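Local structure of MAGE domain-containing protein (Xenopus laevis, 7DG2) at residues 116-121 / 169-174. The protein probably serves as the MAGE-family Nse3 subunit of the Smc5/6 complex, pairing with Nse1 to shape Nse4. Numbering follows the deposited sequence.
Sequences AKESAI and YEFRWG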
ATOM      1  N   ALA B 116      16.379  16.241 -20.426  1.00 27.49           N
ATOM      2  CA  ALA B 116      15.378  17.246 -20.743  1.00 27.61           C
ATOM      3  C   ALA B 116      15.520  18.417 -19.785  1.00 27.56           C
ATOM      4  O   ALA B 116      15.691  18.224 -18.577  1.00 27.93           O
ATOM      5  CB  ALA B 116      13.954  16.679 -20.658  1.00 27.70           C
ATOM      6  N   LYS B 117      15.442  19.633 -20.320  1.00 30.70           N
ATOM      7  CA  LYS B 117      15.437  20.803 -19.456  1.00 29.99           C
ATOM      8  C   LYS B 117      14.156  20.844 -18.636  1.00 31.95           C
ATOM      9  O   LYS B 117      13.088  20.410 -19.087  1.00 28.90           O
ATOM     10  CB  LYS B 117      15.573  22.085 -20.279  1.00 34.26           C
ATOM     11  CG  LYS B 117      16.906  22.227 -20.982  1.00 40.76           C
ATOM     12  CD  LYS B 117      17.229  23.689 -21.274  1.00 47.90           C
ATOM     13  CE  LYS B 117      18.626  23.833 -21.861  1.00 50.90           C
ATOM     14  NZ  LYS B 117      19.640  23.075 -21.069  1.00 49.85           N
ATOM     15  N   GLU B 118      14.266  21.368 -17.412  1.00 28.54           N
ATOM     16  CA  GLU B 118      13.072  21.532 -16.587  1.00 30.99           C
ATOM     17  C   GLU B 118      11.999  22.321 -17.326  1.00 33.44           C
ATOM     18  O   GLU B 118      10.809  21.990 -17.248  1.00 27.94           O
ATOM     19  CB  GLU B 118      13.412  22.211 -15.254  1.00 26.05           C
ATOM     20  CG  GLU B 118      12.181  22.418 -14.373  1.00 32.05           C
ATOM     21  CD  GLU B 118      12.500  22.768 -12.926  1.00 33.33           C
ATOM     22  OE1 GLU B 118      13.665  23.117 -12.630  1.00 35.66           O
ATOM     23  OE2 GLU B 118      11.576  22.690 -12.079  1.00 32.18           O
ATOM     24  N   SER B 119      12.403  23.357 -18.072  1.00 34.01           N
ATOM     25  CA  SER B 119      11.422  24.168 -18.786  1.00 31.42           C
ATOM     26  C   SER B 119      10.657  23.339 -19.810  1.00 30.14           C
ATOM     27  O   SER B 119       9.444  23.513 -19.983  1.00 33.86           O
ATOM     28  CB  SER B 119      12.109  25.362 -19.457  1.00 31.82           C
ATOM     29  OG  SER B 119      13.159  24.959 -20.329  1.00 35.02           O
ATOM     30  N   ALA B 120      11.346  22.421 -20.495  1.00 31.25           N
ATOM     31  CA  ALA B 120      10.669  21.570 -21.465  1.00 32.11           C
ATOM     32  C   ALA B 120       9.661  20.647 -20.794  1.00 30.07           C
ATOM     33  O   ALA B 120       8.607  20.363 -21.366  1.00 28.20           O
ATOM     34  CB  ALA B 120      11.693  20.758 -22.255  1.00 30.02           C
ATOM     35  N   ILE B 121       9.964  20.178 -19.585  1.00 28.02           N
ATOM     36  CA  ILE B 121       9.044  19.285 -18.891  1.00 30.55           C
ATOM     37  C   ILE B 121       7.777  20.031 -18.477  1.00 27.47           C
ATOM     38  O   ILE B 121       6.659  19.547 -18.687  1.00 25.18           O
ATOM     39  CB  ILE B 121       9.754  18.618 -17.697  1.00 27.55           C
ATOM     40  CG1 ILE B 121      10.700  17.539 -18.229  1.00 31.45           C
ATOM     41  CG2 ILE B 121       8.743  18.072 -16.692  1.00 28.21           C
ATOM     42  CD1 ILE B 121      11.365  16.715 -17.176  1.00 37.78           C
ATOM     43  N   TYR B 169      17.745  24.090 -14.310  1.00 37.29           N
ATOM     44  CA  TYR B 169      17.823  22.673 -13.987  1.00 33.73           C
ATOM     45  C   TYR B 169      17.419  21.811 -15.178  1.00 33.10           C
ATOM     46  O   TYR B 169      16.621  22.220 -16.028  1.00 29.89           O
ATOM     47  CB  TYR B 169      16.934  22.339 -12.788  1.00 34.07           C
ATOM     48  CG  TYR B 169      17.510  22.794 -11.469  1.00 34.93           C
ATOM     49  CD1 TYR B 169      17.299  24.081 -11.007  1.00 37.50           C
ATOM     50  CD2 TYR B 169      18.275  21.931 -10.692  1.00 37.90           C
ATOM     51  CE1 TYR B 169      17.833  24.497  -9.800  1.00 40.47           C
ATOM     52  CE2 TYR B 169      18.803  22.332  -9.487  1.00 38.07           C
ATOM     53  CZ  TYR B 169      18.583  23.618  -9.047  1.00 40.55           C
ATOM     54  OH  TYR B 169      19.116  24.026  -7.847  1.00 49.05           O
ATOM     55  N   GLU B 170      17.981  20.606 -15.228  1.00 29.36           N
ATOM     56  CA  GLU B 170      17.609  19.616 -16.227  1.00 27.06           C
ATOM     57  C   GLU B 170      17.403  18.264 -15.554  1.00 26.55           C
ATOM     58  O   GLU B 170      17.914  17.999 -14.463  1.00 26.92           O
ATOM     59  CB  GLU B 170      18.665  19.503 -17.330  1.00 28.71           C
ATOM     60  CG  GLU B 170      20.038  19.119 -16.821  1.00 33.54           C
ATOM     61  CD  GLU B 170      21.123  19.370 -17.848  1.00 38.75           C
ATOM     62  OE1 GLU B 170      20.806  19.921 -18.925  1.00 40.65           O
ATOM     63  OE2 GLU B 170      22.287  19.013 -17.575  1.00 47.55           O
ATOM     64  N   PHE B 171      16.647  17.404 -16.229  1.00 27.05           N
ATOM     65  CA  PHE B 171      16.249  16.115 -15.688  1.00 26.48           C
ATOM     66  C   PHE B 171      16.875  14.976 -16.477  1.00 24.42           C
ATOM     67  O   PHE B 171      16.979  15.039 -17.707  1.00 24.15           O
ATOM     68  CB  PHE B 171      14.735  15.953 -15.739  1.00 26.10           C
ATOM     69  CG  PHE B 171      13.981  16.729 -14.708  1.00 29.63           C
ATOM     70  CD1 PHE B 171      13.744  16.188 -13.452  1.00 27.59           C
ATOM     71  CD2 PHE B 171      13.429  17.965 -15.016  1.00 30.19           C
ATOM     72  CE1 PHE B 171      12.994  16.877 -12.519  1.00 30.68           C
ATOM     73  CE2 PHE B 171      12.674  18.655 -14.090  1.00 31.13           C
ATOM     74  CZ  PHE B 171      12.466  18.118 -12.840  1.00 31.83           C
ATOM     75  N   ARG B 172      17.265  13.917 -15.765  1.00 20.45           N
ATOM     76  CA  ARG B 172      17.627  12.641 -16.368  1.00 19.95           C
ATOM     77  C   ARG B 172      16.867  11.541 -15.634  1.00 19.43           C
ATOM     78  O   ARG B 172      16.301  11.768 -14.562  1.00 19.48           O
ATOM     79  CB  ARG B 172      19.139  12.378 -16.279  1.00 26.84           C
ATOM     80  CG  ARG B 172      20.018  13.513 -16.794  1.00 28.21           C
ATOM     81  CD  ARG B 172      21.494  13.117 -16.753  1.00 29.99           C
ATOM     82  NE  ARG B 172      21.749  11.932 -17.570  1.00 36.91           N
ATOM     83  CZ  ARG B 172      22.043  11.970 -18.867  1.00 38.28           C
ATOM     84  NH1 ARG B 172      22.119  13.141 -19.489  1.00 36.27           N
ATOM     85  NH2 ARG B 172      22.255  10.845 -19.546  1.00 32.03           N
ATOM     86  N   TRP B 173      16.863  10.338 -16.211  1.00 22.02           N
ATOM     87  CA  TRP B 173      16.382   9.179 -15.464  1.00 20.73           C
ATOM     88  C   TRP B 173      17.253   8.943 -14.237  1.00 22.63           C
ATOM     89  O   TRP B 173      18.484   9.046 -14.303  1.00 22.72           O
ATOM     90  CB  TRP B 173      16.421   7.910 -16.316  1.00 19.12           C
ATOM     91  CG  TRP B 173      15.388   7.776 -17.382  1.00 18.65           C
ATOM     92  CD1 TRP B 173      14.708   8.771 -18.014  1.00 17.85           C
ATOM     93  CD2 TRP B 173      14.942   6.544 -17.960  1.00 18.25           C
ATOM     94  NE1 TRP B 173      13.851   8.230 -18.957  1.00 16.80           N
ATOM     95  CE2 TRP B 173      13.977   6.864 -18.937  1.00 19.62           C
ATOM     96  CE3 TRP B 173      15.261   5.198 -17.738  1.00 19.72           C
ATOM     97  CZ2 TRP B 173      13.320   5.886 -19.691  1.00 18.88           C
ATOM     98  CZ3 TRP B 173      14.605   4.223 -18.492  1.00 20.96           C
ATOM     99  CH2 TRP B 173      13.651   4.576 -19.460  1.00 17.18           C
ATOM    100  N   GLY B 174      16.601   8.585 -13.112  1.00 21.24           N
ATOM    101  CA  GLY B 174      17.312   8.141 -11.932  1.00 21.00           C
ATOM    102  C   GLY B 174      17.574   6.633 -11.918  1.00 21.81           C
ATOM    103  O   GLY B 174      17.052   5.879 -12.738  1.00 19.72           O
TER
HETATM  104  O   HOH W   1      15.075  25.038 -13.818  1.00 36.10           O
HETATM  105  O   HOH W   2      14.923  24.470 -17.102  1.00 41.66           O
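The Phe171 ring has Glu118 CG and the carbonyl oxygen of Ala116 at its edge, near the ring plane, while Ile121 CD1 meets it obliquely, 3.2 Å from Phe171 CD2. Ile121 and Phe171 cross at about a right angle, with the CD1 methyl making the close approach; Glu118 CB and CG each lie 3.8 Å from Phe171 CE2. Val146 and Thr147 of helix 142-152, Ile109 of helix 94-111 and Tyr158 also pack on this phenylalanine. With CG anti to the backbone N (chi1 179°), Glu118 runs extended beside Tyr169, its carboxylate plane turned 80° from the tyrosine ring and OE1 3.4 Å from Tyr169 CB. Water 1, in plane at that ring's edge, donates to Glu118 OE1 and accepts from Tyr169 N. Replacing Phe171 by an alanine would probably open a gap beside Ile121 CD1 and leave the Glu118 methylenes without the ring they pack on. Between the backbones, Ala116 and Phe171 form an antiparallel hydrogen-bonded pair, Phe171 N reaching Ala116 O at 2.7 Å. Beyond it Glu118 N, in the first turn of helix 118-127, donates to Tyr169 O (2.9 Å), tying the helix start to the strand; water 2 bridges Tyr169 O and Ser119 N. On the sheet face of Lys117 and Glu170, Lys117 NZ and Glu170 OE1 form a long salt bridge of 4.0 Å. The short strand 116-117 thus edges a three-stranded sheet of the MAGE homology domain, and the buried Glu118 carboxylate, gripped by Tyr158, Trp122 and Lys143, is likely to remain ionised.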